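Local coordinates for protein FmtA (Staphylococcus aureus, PDB 5ZH8) that removes D-alanyl esters from wall teichoic and lipoteichoic acids, affecting methicillin resistance, autolysis and the structure of the cell wall, at residues 59-64 / 256-261; 120-125 / 247-252; 178-183 / 280-285; 187-192 / 219-224. All blocks are in the same frame, centred on the assembly; numbering follows the deposited sequence.

The four contacts form two pairs. Contacts 1 and 2 have centres about 8 Å apart and meet directly, for His247 NE2 reaches Ser63 O at 2.6 Å and Lys257 pairs with Asp252. Contacts 3 and 4, centres about 9 Å apart, share the packing of Tyr180 on Ala192 and of Leu189 near Tyr283. Phe250 and Tyr283 join the two pairs between contacts 2 and 3, whose centres lie about 19 Å apart. The probable active-site motifs connect to both pairs: Ser-Ala-Gln-Lys follows 120-125 in the chain, and Asp213 of Tyr-Asn-Asp hydrogen-bonds to Tyr282. Contact 1, at the surface, lies about 26 Å from contact 4, centre to centre.

Contact 1 (59-64 / 256-261); sequences KVAPSK and FKKYLA
The ring of Pro62 overlaps that of Tyr259, its CG 3.9 Å from Tyr259 CE2 and its CD 4.0 Å from the same carbon. CD sits in the tyrosine plane at the ring edge, while CG approaches at a slant, and the two side chains run past each other in opposite directions. The same CG also touches a second ring obliquely, 4.0 Å from Phe256 CD1, so the proline corner fits between two aromatics three residues apart. A backbone bond from Tyr259 N to Phe256 O closes the turn, and the same rotation of both side chains, CG anti to the carbonyl carbon (chi1 -53° in Phe256, -64° in Tyr259), carries the rings to the side of Pro62. Lys258 CB lies 4.2 Å above the plane of the Tyr259 ring, over its centre. Further out, the methylene chain of Lys64 crosses the phenol end at about a right angle, with CD 3.6 Å from Tyr259 OH. The Lys258 amine comes to the side of Ala61, NZ to CB 3.9 Å. Ser63 turns its carbonyl O to His247 and Asn120. The two ammonium groups, Lys64 NZ and Lys258 NZ, stay 6.4 Å apart at the surface. With mostly apolar contacts, and neither hydrogen bond nor ion pair between the segments, the contact probably depends on shape and the shedding of water, and polar bonds beside it may help fix its alignment.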
loop_
_atom_site.group_PDB
_atom_site.type_symbol
_atom_site.label_atom_id
_atom_site.label_comp_id
_atom_site.label_asym_id
_atom_site.label_seq_id
_atom_site.Cartn_x
_atom_site.Cartn_y
_atom_site.Cartn_z
ATOM N N LYS A 59 32.385 -17.489 -6.219
ATOM C CA LYS A 59 32.043 -16.077 -6.411
ATOM C C LYS A 59 32.167 -15.285 -5.106
ATOM O O LYS A 59 31.547 -15.632 -4.098
ATOM C CB LYS A 59 30.632 -15.942 -6.978
ATOM N N VAL A 60 32.973 -14.224 -5.134
ATOM C CA VAL A 60 33.096 -13.300 -4.003
ATOM C C VAL A 60 32.085 -12.173 -4.166
ATOM O O VAL A 60 31.498 -12.015 -5.240
ATOM C CB VAL A 60 34.508 -12.740 -3.917
ATOM N N ALA A 61 31.887 -11.390 -3.106
ATOM C CA ALA A 61 30.937 -10.271 -3.119
ATOM C C ALA A 61 31.216 -9.291 -4.272
ATOM O O ALA A 61 32.366 -9.135 -4.691
ATOM C CB ALA A 61 30.967 -9.541 -1.782
ATOM N N PRO A 62 30.163 -8.625 -4.784
ATOM C CA PRO A 62 30.321 -7.787 -5.973
ATOM C C PRO A 62 31.099 -6.510 -5.684
ATOM O O PRO A 62 31.187 -6.085 -4.529
ATOM C CB PRO A 62 28.877 -7.459 -6.359
ATOM C CG PRO A 62 28.149 -7.471 -5.059
ATOM C CD PRO A 62 28.802 -8.535 -4.227
ATOM N N SER A 63 31.649 -5.902 -6.732
ATOM C CA SER A 63 32.477 -4.707 -6.587
ATOM C C SER A 63 31.696 -3.549 -5.971
ATOM O O SER A 63 30.486 -3.410 -6.189
ATOM C CB SER A 63 33.061 -4.288 -7.940
ATOM O OG SER A 63 32.039 -4.074 -8.895
ATOM N N LYS A 64 32.404 -2.724 -5.201
ATOM C CA LYS A 64 31.795 -1.586 -4.519
ATOM C C LYS A 64 31.444 -0.510 -5.541
ATOM O O LYS A 64 32.280 -0.143 -6.369
ATOM C CB LYS A 64 32.753 -0.997 -3.477
ATOM C CG LYS A 64 32.127 -0.754 -2.108
ATOM C CD LYS A 64 32.240 -1.999 -1.224
ATOM C CE LYS A 64 32.170 -1.664 0.263
ATOM N NZ LYS A 64 32.806 -2.714 1.113
ATOM N N PHE A 256 25.510 -11.905 -2.533
ATOM C CA PHE A 256 24.747 -10.658 -2.567
ATOM C C PHE A 256 23.920 -10.405 -1.310
ATOM O O PHE A 256 23.329 -9.344 -1.198
ATOM C CB PHE A 256 23.809 -10.645 -3.785
ATOM C CG PHE A 256 24.501 -10.919 -5.089
ATOM C CD1 PHE A 256 25.033 -9.883 -5.845
ATOM C CD2 PHE A 256 24.626 -12.221 -5.563
ATOM C CE1 PHE A 256 25.676 -10.141 -7.046
ATOM C CE2 PHE A 256 25.271 -12.486 -6.760
ATOM C CZ PHE A 256 25.799 -11.443 -7.501
ATOM N N LYS A 257 23.874 -11.354 -0.375
ATOM C CA LYS A 257 23.036 -11.218 0.836
ATOM C C LYS A 257 23.317 -9.945 1.636
ATOM O O LYS A 257 22.405 -9.330 2.187
ATOM C CB LYS A 257 23.185 -12.444 1.745
ATOM C CG LYS A 257 22.420 -13.661 1.256
ATOM C CD LYS A 257 22.423 -14.779 2.289
ATOM C CE LYS A 257 21.838 -16.053 1.703
ATOM N NZ LYS A 257 20.413 -15.906 1.313
ATOM N N LYS A 258 24.587 -9.560 1.678
ATOM C CA LYS A 258 25.046 -8.318 2.308
ATOM C C LYS A 258 24.275 -7.078 1.845
ATOM O O LYS A 258 24.081 -6.144 2.613
ATOM C CB LYS A 258 26.523 -8.121 1.961
ATOM C CG LYS A 258 27.365 -7.386 2.986
ATOM C CD LYS A 258 28.821 -7.302 2.527
ATOM C CE LYS A 258 29.390 -8.674 2.153
ATOM N NZ LYS A 258 30.875 -8.703 2.026
ATOM N N TYR A 259 23.857 -7.073 0.582
ATOM C CA TYR A 259 23.293 -5.891 -0.061
ATOM C C TYR A 259 21.776 -5.961 -0.317
ATOM O O TYR A 259 21.184 -5.006 -0.827
ATOM C CB TYR A 259 24.052 -5.624 -1.370
ATOM C CG TYR A 259 25.526 -5.287 -1.165
ATOM C CD1 TYR A 259 25.910 -4.218 -0.354
ATOM C CD2 TYR A 259 26.533 -6.030 -1.777
ATOM C CE1 TYR A 259 27.245 -3.903 -0.156
ATOM C CE2 TYR A 259 27.875 -5.719 -1.584
ATOM C CZ TYR A 259 28.222 -4.652 -0.773
ATOM O OH TYR A 259 29.543 -4.318 -0.566
ATOM N N LEU A 260 21.143 -7.069 0.058
ATOM C CA LEU A 260 19.715 -7.248 -0.203
ATOM C C LEU A 260 18.884 -6.420 0.774
ATOM O O LEU A 260 18.930 -6.647 1.978
ATOM C CB LEU A 260 19.328 -8.735 -0.139
ATOM C CG LEU A 260 19.352 -9.577 -1.437
ATOM C CD1 LEU A 260 20.482 -9.249 -2.411
ATOM C CD2 LEU A 260 19.358 -11.056 -1.083
ATOM N N ALA A 261 18.118 -5.477 0.240
ATOM C CA ALA A 261 17.330 -4.558 1.049
ATOM C C ALA A 261 16.148 -5.235 1.724
ATOM O O ALA A 261 15.581 -6.190 1.208
ATOM C CB ALA A 261 16.835 -3.396 0.191
#

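Contact 2 (120-125 / 247-252); sequences NTMFLI and HTAFYD
The two outer strands of a three-stranded antiparallel sheet, 123-124 and 248-250, flank strand 288-290, and this contact joins the chain near their ends without direct strand pairing. Met122 spans the distance. Its CG stands anti to the carbonyl carbon (chi1 -61°) and the chain bends at the sulfur, which lays the methyl along the opposing backbone, CE 3.4 Å from His247 O and 3.4 Å from Ala249 CB. Met122 CG lies against the same carbonyl, 3.5 Å from His247 O. At the other end, the amide of Asn120 meets the imidazole of His247 at the ring edge, near its plane, ND2 3.3 Å from CD2, with the two flat groups 52° apart. Both groups bond to Ser63 O, through Asn120 ND2 and His247 NE2, which probably draws them together, while Asn120 OD1 takes Leu65 N. The contact is buried, and Thr248 turns its hydroxyl to Asp294 instead. Strand 123-124 runs on, by way of one glycine, into Ser-Ala-Gln-Lys at the start of helix 129-142, probably the Ser-x-x-Lys motif of the beta-lactamase and penicillin-binding protein fold.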
loop_
_atom_site.group_PDB
_atom_site.type_symbol
_atom_site.label_atom_id
_atom_site.label_comp_id
_atom_site.label_asym_id
_atom_site.label_seq_id
_atom_site.Cartn_x
_atom_site.Cartn_y
_atom_site.Cartn_z
ATOM N N ASN A 120 25.215 0.225 -3.800
ATOM C CA ASN A 120 25.318 -1.238 -3.790
ATOM C C ASN A 120 24.044 -1.959 -3.344
ATOM O O ASN A 120 23.881 -3.145 -3.633
ATOM C CB ASN A 120 26.490 -1.689 -2.917
ATOM C CG ASN A 120 27.739 -1.939 -3.722
ATOM O OD1 ASN A 120 28.660 -1.121 -3.733
ATOM N ND2 ASN A 120 27.763 -3.066 -4.435
ATOM N N THR A 121 23.156 -1.255 -2.645
ATOM C CA THR A 121 21.904 -1.842 -2.185
ATOM C C THR A 121 21.056 -2.357 -3.347
ATOM O O THR A 121 20.786 -1.627 -4.313
ATOM C CB THR A 121 21.063 -0.828 -1.401
ATOM O OG1 THR A 121 21.847 -0.271 -0.342
ATOM C CG2 THR A 121 19.828 -1.494 -0.819
ATOM N N MET A 122 20.636 -3.613 -3.231
ATOM C CA MET A 122 19.808 -4.273 -4.233
ATOM C C MET A 122 18.391 -4.410 -3.689
ATOM O O MET A 122 18.196 -4.881 -2.570
ATOM C CB MET A 122 20.381 -5.655 -4.560
ATOM C CG MET A 122 21.780 -5.598 -5.142
ATOM S SD MET A 122 22.713 -7.126 -5.007
ATOM C CE MET A 122 21.925 -8.154 -6.244
ATOM N N PHE A 123 17.413 -4.001 -4.488
ATOM C CA PHE A 123 16.017 -3.983 -4.068
ATOM C C PHE A 123 15.213 -5.048 -4.785
ATOM O O PHE A 123 15.462 -5.338 -5.945
ATOM C CB PHE A 123 15.397 -2.614 -4.352
ATOM C CG PHE A 123 16.043 -1.497 -3.596
ATOM C CD1 PHE A 123 17.232 -0.945 -4.042
ATOM C CD2 PHE A 123 15.474 -1.009 -2.435
ATOM C CE1 PHE A 123 17.837 0.079 -3.346
ATOM C CE2 PHE A 123 16.079 0.015 -1.735
ATOM C CZ PHE A 123 17.261 0.562 -2.189
ATOM N N LEU A 124 14.251 -5.628 -4.078
ATOM C CA LEU A 124 13.299 -6.558 -4.661
ATOM C C LEU A 124 12.498 -5.836 -5.742
ATOM O O LEU A 124 11.700 -4.954 -5.449
ATOM C CB LEU A 124 12.370 -7.100 -3.574
ATOM C CG LEU A 124 11.264 -8.078 -3.961
ATOM C CD1 LEU A 124 11.846 -9.275 -4.704
ATOM C CD2 LEU A 124 10.513 -8.528 -2.714
ATOM N N ILE A 125 12.727 -6.200 -6.999
ATOM C CA ILE A 125 12.102 -5.495 -8.114
ATOM C C ILE A 125 10.667 -5.937 -8.349
ATOM O O ILE A 125 9.955 -5.303 -9.133
ATOM C CB ILE A 125 12.911 -5.628 -9.426
ATOM C CG1 ILE A 125 12.848 -7.053 -10.000
ATOM C CG2 ILE A 125 14.356 -5.203 -9.204
ATOM C CD1 ILE A 125 13.531 -7.205 -11.348
ATOM N N HIS A 247 25.451 -6.668 -10.325
ATOM C CA HIS A 247 24.855 -6.234 -9.061
ATOM C C HIS A 247 23.348 -6.515 -9.086
ATOM O O HIS A 247 22.536 -5.749 -8.575
ATOM C CB HIS A 247 25.163 -4.757 -8.828
ATOM C CG HIS A 247 26.625 -4.476 -8.651
ATOM N ND1 HIS A 247 27.512 -4.443 -9.706
ATOM C CD2 HIS A 247 27.355 -4.233 -7.538
ATOM C CE1 HIS A 247 28.725 -4.182 -9.250
ATOM N NE2 HIS A 247 28.656 -4.047 -7.938
ATOM N N THR A 248 23.010 -7.643 -9.700
ATOM C CA THR A 248 21.648 -8.119 -9.842
ATOM C C THR A 248 21.654 -9.596 -9.484
ATOM O O THR A 248 22.517 -10.347 -9.954
ATOM C CB THR A 248 21.174 -7.975 -11.295
ATOM O OG1 THR A 248 21.118 -6.588 -11.647
ATOM C CG2 THR A 248 19.806 -8.624 -11.500
ATOM N N ALA A 249 20.705 -10.022 -8.660
ATOM C CA ALA A 249 20.734 -11.384 -8.145
ATOM C C ALA A 249 19.366 -11.910 -7.754
ATOM O O ALA A 249 18.449 -11.151 -7.453
ATOM C CB ALA A 249 21.690 -11.479 -6.962
ATOM N N PHE A 250 19.244 -13.232 -7.785
ATOM C CA PHE A 250 18.075 -13.915 -7.257
ATOM C C PHE A 250 18.166 -13.902 -5.738
ATOM O O PHE A 250 19.255 -13.878 -5.175
ATOM C CB PHE A 250 17.985 -15.349 -7.797
ATOM C CG PHE A 250 17.596 -15.427 -9.249
ATOM C CD1 PHE A 250 16.261 -15.397 -9.620
ATOM C CD2 PHE A 250 18.559 -15.522 -10.238
ATOM C CE1 PHE A 250 15.889 -15.462 -10.951
ATOM C CE2 PHE A 250 18.198 -15.590 -11.574
ATOM C CZ PHE A 250 16.860 -15.558 -11.933
ATOM N N TYR A 251 17.006 -13.919 -5.092
ATOM C CA TYR A 251 16.878 -13.692 -3.646
ATOM C C TYR A 251 17.849 -14.458 -2.730
ATOM O O TYR A 251 18.248 -13.933 -1.689
ATOM C CB TYR A 251 15.437 -13.984 -3.206
ATOM C CG TYR A 251 15.101 -15.458 -3.115
ATOM C CD1 TYR A 251 14.796 -16.199 -4.258
ATOM C CD2 TYR A 251 15.088 -16.116 -1.888
ATOM C CE1 TYR A 251 14.492 -17.551 -4.177
ATOM C CE2 TYR A 251 14.781 -17.468 -1.795
ATOM C CZ TYR A 251 14.487 -18.179 -2.942
ATOM O OH TYR A 251 14.178 -19.520 -2.851
ATOM N N ASP A 252 18.220 -15.683 -3.102
ATOM C CA ASP A 252 18.989 -16.545 -2.204
ATOM C C ASP A 252 20.465 -16.715 -2.581
ATOM O O ASP A 252 21.161 -17.543 -1.992
ATOM C CB ASP A 252 18.319 -17.921 -2.090
ATOM C CG ASP A 252 18.645 -18.632 -0.775
ATOM O OD1 ASP A 252 18.853 -17.953 0.258
ATOM O OD2 ASP A 252 18.700 -19.883 -0.776
#

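Contact 3 (178-183 / 280-285); sequences YKYKSS and DQYYGA
Three hydrogen bonds gather on the side-chain amide of Gln281. Its NE2 donates to Ser183 O at 2.7 Å, and its OE1 accepts from Ser183 N at 3.1 Å, the latter in the carbonyl plane on a lone pair and fairly straight at 164°. One amide thus binds both the N-H and the C=O of a single backbone residue, much as a neighbouring strand would. OE1 has a second donor, Tyr180 OH at 2.8 Å, which is tilted from the carbonyl plane. With three bonds on the group, its rotation is fixed and neither end could be exchanged without loss. Gln281 CG lies between the backbone N and the carbonyl carbon (chi1 84°) and the chain bends at chi2, which carries the amide back toward the loop 178-183. Tyr180 has its ring nearly perpendicular to that amide. Beyond the polar cluster, the edge of Tyr180 points at the face of Tyr282 in an offset T-shaped pair, centroids 5.7 Å apart and planes at 77°, with CE2 of Tyr180 3.7 Å from CE2 of Tyr282. The hydroxyl of Tyr282 sits at the edge of the Tyr180 ring, 3.6 Å from CD2, and is engaged by Asp213. Tyr180 also packs on helix 189-199, Ala192 and Ile196 included. Asp213 lies in a Tyr-Asn-Asp sequence, probably the counterpart of the Tyr-x-Asn motif of this family, so the pairing of the two loops borders the likely active site of a beta-lactamase-like fold.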
loop_
_atom_site.group_PDB
_atom_site.type_symbol
_atom_site.label_atom_id
_atom_site.label_comp_id
_atom_site.label_asym_id
_atom_site.label_seq_id
_atom_site.Cartn_x
_atom_site.Cartn_y
_atom_site.Cartn_z
ATOM N N TYR A 178 -7.503 -17.468 -13.137
ATOM C CA TYR A 178 -7.745 -16.886 -11.821
ATOM C C TYR A 178 -6.456 -16.272 -11.288
ATOM O O TYR A 178 -5.362 -16.739 -11.606
ATOM C CB TYR A 178 -8.255 -17.946 -10.835
ATOM C CG TYR A 178 -9.709 -18.325 -11.023
ATOM C CD1 TYR A 178 -10.727 -17.495 -10.565
ATOM C CD2 TYR A 178 -10.066 -19.519 -11.641
ATOM C CE1 TYR A 178 -12.058 -17.837 -10.729
ATOM C CE2 TYR A 178 -11.396 -19.866 -11.814
ATOM C CZ TYR A 178 -12.387 -19.021 -11.355
ATOM O OH TYR A 178 -13.708 -19.354 -11.518
ATOM N N LYS A 179 -6.588 -15.220 -10.481
ATOM C CA LYS A 179 -5.422 -14.539 -9.924
ATOM C C LYS A 179 -4.621 -15.504 -9.055
ATOM O O LYS A 179 -5.198 -16.291 -8.309
ATOM C CB LYS A 179 -5.836 -13.307 -9.122
ATOM C CG LYS A 179 -4.973 -12.080 -9.386
ATOM C CD LYS A 179 -5.452 -10.875 -8.587
ATOM C CE LYS A 179 -4.413 -9.762 -8.591
ATOM N NZ LYS A 179 -4.859 -8.558 -7.833
ATOM N N TYR A 180 -3.294 -15.435 -9.166
ATOM C CA TYR A 180 -2.404 -16.369 -8.504
ATOM C C TYR A 180 -2.509 -16.143 -7.014
ATOM O O TYR A 180 -2.279 -15.040 -6.519
ATOM C CB TYR A 180 -0.953 -16.179 -8.925
ATOM C CG TYR A 180 0.014 -17.126 -8.238
ATOM C CD1 TYR A 180 -0.070 -18.494 -8.443
ATOM C CD2 TYR A 180 1.019 -16.653 -7.397
ATOM C CE1 TYR A 180 0.815 -19.371 -7.832
ATOM C CE2 TYR A 180 1.909 -17.521 -6.785
ATOM C CZ TYR A 180 1.804 -18.880 -7.004
ATOM O OH TYR A 180 2.684 -19.738 -6.390
ATOM N N LYS A 181 -2.906 -17.185 -6.307
ATOM C CA LYS A 181 -2.958 -17.166 -4.860
ATOM C C LYS A 181 -1.725 -17.913 -4.382
ATOM O O LYS A 181 -1.700 -19.145 -4.429
ATOM C CB LYS A 181 -4.232 -17.851 -4.362
ATOM C CG LYS A 181 -5.467 -16.958 -4.368
ATOM C CD LYS A 181 -6.631 -17.611 -3.634
ATOM C CE LYS A 181 -6.437 -17.616 -2.123
ATOM N NZ LYS A 181 -7.176 -18.748 -1.499
ATOM N N SER A 182 -0.705 -17.175 -3.935
ATOM C CA SER A 182 0.538 -17.776 -3.444
ATOM C C SER A 182 0.327 -18.650 -2.194
ATOM O O SER A 182 -0.666 -18.505 -1.478
ATOM C CB SER A 182 1.564 -16.685 -3.137
ATOM O OG SER A 182 0.999 -15.704 -2.286
ATOM N N SER A 183 1.261 -19.577 -1.970
ATOM C CA SER A 183 1.275 -20.413 -0.773
ATOM C C SER A 183 2.713 -20.701 -0.347
ATOM O O SER A 183 3.593 -20.868 -1.190
ATOM C CB SER A 183 0.538 -21.727 -1.024
ATOM O OG SER A 183 0.501 -22.511 0.153
ATOM N N ASP A 280 10.833 -18.536 -3.521
ATOM C CA ASP A 280 11.210 -19.827 -4.127
ATOM C C ASP A 280 10.246 -20.297 -5.231
ATOM O O ASP A 280 10.640 -21.060 -6.105
ATOM C CB ASP A 280 11.376 -20.922 -3.052
ATOM C CG ASP A 280 10.141 -21.103 -2.176
ATOM O OD1 ASP A 280 9.199 -20.274 -2.238
ATOM O OD2 ASP A 280 10.126 -22.087 -1.403
ATOM N N GLN A 281 9.001 -19.827 -5.192
ATOM C CA GLN A 281 7.989 -20.182 -6.187
ATOM C C GLN A 281 7.722 -19.056 -7.193
ATOM O O GLN A 281 6.833 -19.175 -8.037
ATOM C CB GLN A 281 6.684 -20.556 -5.471
ATOM C CG GLN A 281 5.791 -19.375 -5.093
ATOM C CD GLN A 281 4.968 -19.610 -3.839
ATOM O OE1 GLN A 281 3.746 -19.469 -3.852
ATOM N NE2 GLN A 281 5.639 -19.962 -2.742
ATOM N N TYR A 282 8.491 -17.970 -7.103
ATOM C CA TYR A 282 8.215 -16.748 -7.865
ATOM C C TYR A 282 9.261 -16.430 -8.935
ATOM O O TYR A 282 9.481 -15.260 -9.271
ATOM C CB TYR A 282 8.043 -15.558 -6.902
ATOM C CG TYR A 282 6.638 -15.000 -6.898
ATOM C CD1 TYR A 282 6.235 -14.082 -7.866
ATOM C CD2 TYR A 282 5.708 -15.408 -5.949
ATOM C CE1 TYR A 282 4.949 -13.578 -7.877
ATOM C CE2 TYR A 282 4.418 -14.908 -5.953
ATOM C CZ TYR A 282 4.043 -13.994 -6.919
ATOM O OH TYR A 282 2.761 -13.498 -6.917
ATOM N N TYR A 283 9.883 -17.466 -9.491
ATOM C CA TYR A 283 10.886 -17.279 -10.540
ATOM C C TYR A 283 10.232 -16.750 -11.806
ATOM O O TYR A 283 9.446 -17.448 -12.441
ATOM C CB TYR A 283 11.635 -18.581 -10.826
ATOM C CG TYR A 283 12.709 -18.885 -9.806
ATOM C CD1 TYR A 283 12.392 -19.496 -8.599
ATOM C CD2 TYR A 283 14.040 -18.551 -10.046
ATOM C CE1 TYR A 283 13.370 -19.767 -7.660
ATOM C CE2 TYR A 283 15.023 -18.820 -9.111
ATOM C CZ TYR A 283 14.681 -19.432 -7.919
ATOM O OH TYR A 283 15.641 -19.722 -6.977
ATOM N N GLY A 284 10.540 -15.501 -12.142
ATOM C CA GLY A 284 10.042 -14.868 -13.358
ATOM C C GLY A 284 9.000 -13.786 -13.146
ATOM O O GLY A 284 8.760 -12.985 -14.048
ATOM N N ALA A 285 8.376 -13.761 -11.971
ATOM C CA ALA A 285 7.334 -12.765 -11.656
ATOM C C ALA A 285 7.662 -11.876 -10.448
ATOM O O ALA A 285 6.813 -11.096 -10.007
ATOM C CB ALA A 285 5.996 -13.464 -11.444
#

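Contact 4 (187-192 / 219-224); sequences KNLDQA and LAKVIE
Leu189 fills the tightly packed half of this contact, pressing CD2 into the side of helix 213-227. That methyl lies 3.9 Å from Ala220 CB and 3.7 Å from Lys221 N. With CG anti to its own N (chi1 -178°), Leu189 extends toward the other helix, where CD2 also meets the Glu224 carboxylate from the opposite direction, 3.5 Å from OE1. The other half is charged and wetter. Lys221 bends at chi2 and chi3 to set its ammonium between two acids, 2.7 Å from Asp190 OD1 across the helices and 2.7 Å from Glu224 OE1 on its own helix. Glu224 is met nearly along its C-O axis, whereas Asp190 is met on the syn side, well out of the carboxylate plane. The two acidic oxygens stand 4.2 Å apart, a closeness the shared lysine probably makes tolerable. Glu224 OE2 is held separately by Tyr231 N. On the looser side, a water donates to Asp190 OD2 at 3.0 Å and accepts only weakly from Lys221 NZ. Two residues before Asp190, Asn188 is the N-cap that starts helix 189-199 at the edge of the contact, its OD1 taking Gln191 N at 2.8 Å. The wedged leucine and the three-residue salt-bridge network together make a helix-helix seam in the helical part of the beta-lactamase-like fold.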
loop_
_atom_site.group_PDB
_atom_site.type_symbol
_atom_site.label_atom_id
_atom_site.label_comp_id
_atom_site.label_asym_id
_atom_site.label_seq_id
_atom_site.Cartn_x
_atom_site.Cartn_y
_atom_site.Cartn_z
ATOM N N LYS A 187 7.406 -24.993 -3.037
ATOM C CA LYS A 187 8.849 -24.932 -2.877
ATOM C C LYS A 187 9.551 -24.486 -4.143
ATOM O O LYS A 187 10.740 -24.175 -4.102
ATOM C CB LYS A 187 9.386 -26.312 -2.483
ATOM C CG LYS A 187 8.722 -26.932 -1.261
ATOM C CD LYS A 187 8.862 -26.079 -0.001
ATOM C CE LYS A 187 10.305 -25.987 0.484
ATOM N NZ LYS A 187 10.415 -25.366 1.839
ATOM N N ASN A 188 8.833 -24.464 -5.266
ATOM C CA ASN A 188 9.458 -24.193 -6.561
ATOM C C ASN A 188 8.466 -23.695 -7.609
ATOM O O ASN A 188 7.248 -23.726 -7.397
ATOM C CB ASN A 188 10.155 -25.458 -7.066
ATOM C CG ASN A 188 9.223 -26.647 -7.133
ATOM O OD1 ASN A 188 8.174 -26.594 -7.768
ATOM N ND2 ASN A 188 9.606 -27.729 -6.474
ATOM N N LEU A 189 9.008 -23.251 -8.742
ATOM C CA LEU A 189 8.200 -22.765 -9.856
ATOM C C LEU A 189 7.193 -23.814 -10.314
ATOM O O LEU A 189 6.046 -23.482 -10.594
ATOM C CB LEU A 189 9.100 -22.361 -11.025
ATOM C CG LEU A 189 8.435 -21.771 -12.273
ATOM C CD1 LEU A 189 7.657 -20.509 -11.938
ATOM C CD2 LEU A 189 9.471 -21.484 -13.349
ATOM N N ASP A 190 7.626 -25.074 -10.381
ATOM C CA ASP A 190 6.777 -26.181 -10.852
ATOM C C ASP A 190 5.479 -26.304 -10.060
ATOM O O ASP A 190 4.396 -26.382 -10.641
ATOM C CB ASP A 190 7.535 -27.520 -10.820
ATOM C CG ASP A 190 8.291 -27.799 -12.112
ATOM O OD1 ASP A 190 9.334 -27.154 -12.353
ATOM O OD2 ASP A 190 7.847 -28.673 -12.888
ATOM N N GLN A 191 5.592 -26.320 -8.735
ATOM C CA GLN A 191 4.419 -26.441 -7.869
ATOM C C GLN A 191 3.481 -25.248 -8.028
ATOM O O GLN A 191 2.263 -25.410 -8.041
ATOM C CB GLN A 191 4.836 -26.596 -6.405
ATOM C CG GLN A 191 5.496 -27.933 -6.105
ATOM C CD GLN A 191 5.907 -28.082 -4.652
ATOM O OE1 GLN A 191 5.401 -27.385 -3.772
ATOM N NE2 GLN A 191 6.823 -29.010 -4.388
ATOM N N ALA A 192 4.053 -24.056 -8.154
ATOM C CA ALA A 192 3.264 -22.844 -8.369
ATOM C C ALA A 192 2.433 -22.925 -9.651
ATOM O O ALA A 192 1.234 -22.644 -9.630
ATOM C CB ALA A 192 4.167 -21.620 -8.409
ATOM N N LEU A 219 4.731 -18.490 -17.995
ATOM C CA LEU A 219 5.695 -18.158 -19.049
ATOM C C LEU A 219 7.117 -18.522 -18.650
ATOM O O LEU A 219 7.897 -18.976 -19.482
ATOM C CB LEU A 219 5.637 -16.673 -19.416
ATOM C CG LEU A 219 4.446 -16.212 -20.261
ATOM C CD1 LEU A 219 4.476 -14.701 -20.426
ATOM C CD2 LEU A 219 4.391 -16.931 -21.597
ATOM N N ALA A 220 7.457 -18.313 -17.385
ATOM C CA ALA A 220 8.763 -18.713 -16.873
ATOM C C ALA A 220 8.953 -20.232 -16.983
ATOM O O ALA A 220 10.039 -20.699 -17.323
ATOM C CB ALA A 220 8.934 -18.255 -15.430
ATOM N N LYS A 221 7.900 -20.998 -16.706
ATOM C CA LYS A 221 7.964 -22.452 -16.817
ATOM C C LYS A 221 8.056 -22.895 -18.281
ATOM O O LYS A 221 8.754 -23.867 -18.601
ATOM C CB LYS A 221 6.753 -23.100 -16.141
ATOM C CG LYS A 221 6.834 -24.615 -16.028
ATOM C CD LYS A 221 7.937 -25.044 -15.066
ATOM C CE LYS A 221 8.703 -26.250 -15.592
ATOM N NZ LYS A 221 10.017 -26.414 -14.910
ATOM N N VAL A 222 7.349 -22.183 -19.162
ATOM C CA VAL A 222 7.449 -22.402 -20.609
ATOM C C VAL A 222 8.910 -22.259 -21.048
ATOM O O VAL A 222 9.436 -23.101 -21.788
ATOM C CB VAL A 222 6.547 -21.415 -21.401
ATOM C CG1 VAL A 222 6.890 -21.413 -22.889
ATOM C CG2 VAL A 222 5.071 -21.746 -21.201
ATOM N N ILE A 223 9.558 -21.194 -20.575
ATOM C CA ILE A 223 10.971 -20.958 -20.859
ATOM C C ILE A 223 11.801 -22.152 -20.404
ATOM O O ILE A 223 12.632 -22.655 -21.153
ATOM C CB ILE A 223 11.487 -19.661 -20.188
ATOM C CG1 ILE A 223 10.855 -18.431 -20.848
ATOM C CG2 ILE A 223 13.008 -19.561 -20.262
ATOM C CD1 ILE A 223 10.970 -17.165 -20.033
ATOM N N GLU A 224 11.569 -22.604 -19.178
ATOM C CA GLU A 224 12.322 -23.731 -18.640
ATOM C C GLU A 224 12.107 -25.004 -19.454
ATOM O O GLU A 224 13.060 -25.726 -19.737
ATOM C CB GLU A 224 11.961 -23.980 -17.174
ATOM C CG GLU A 224 12.554 -22.963 -16.216
ATOM C CD GLU A 224 12.357 -23.343 -14.765
ATOM O OE1 GLU A 224 11.461 -24.170 -14.471
ATOM O OE2 GLU A 224 13.103 -22.810 -13.917
HETATM O O HOH W 1 10.074 -29.858 -14.592
#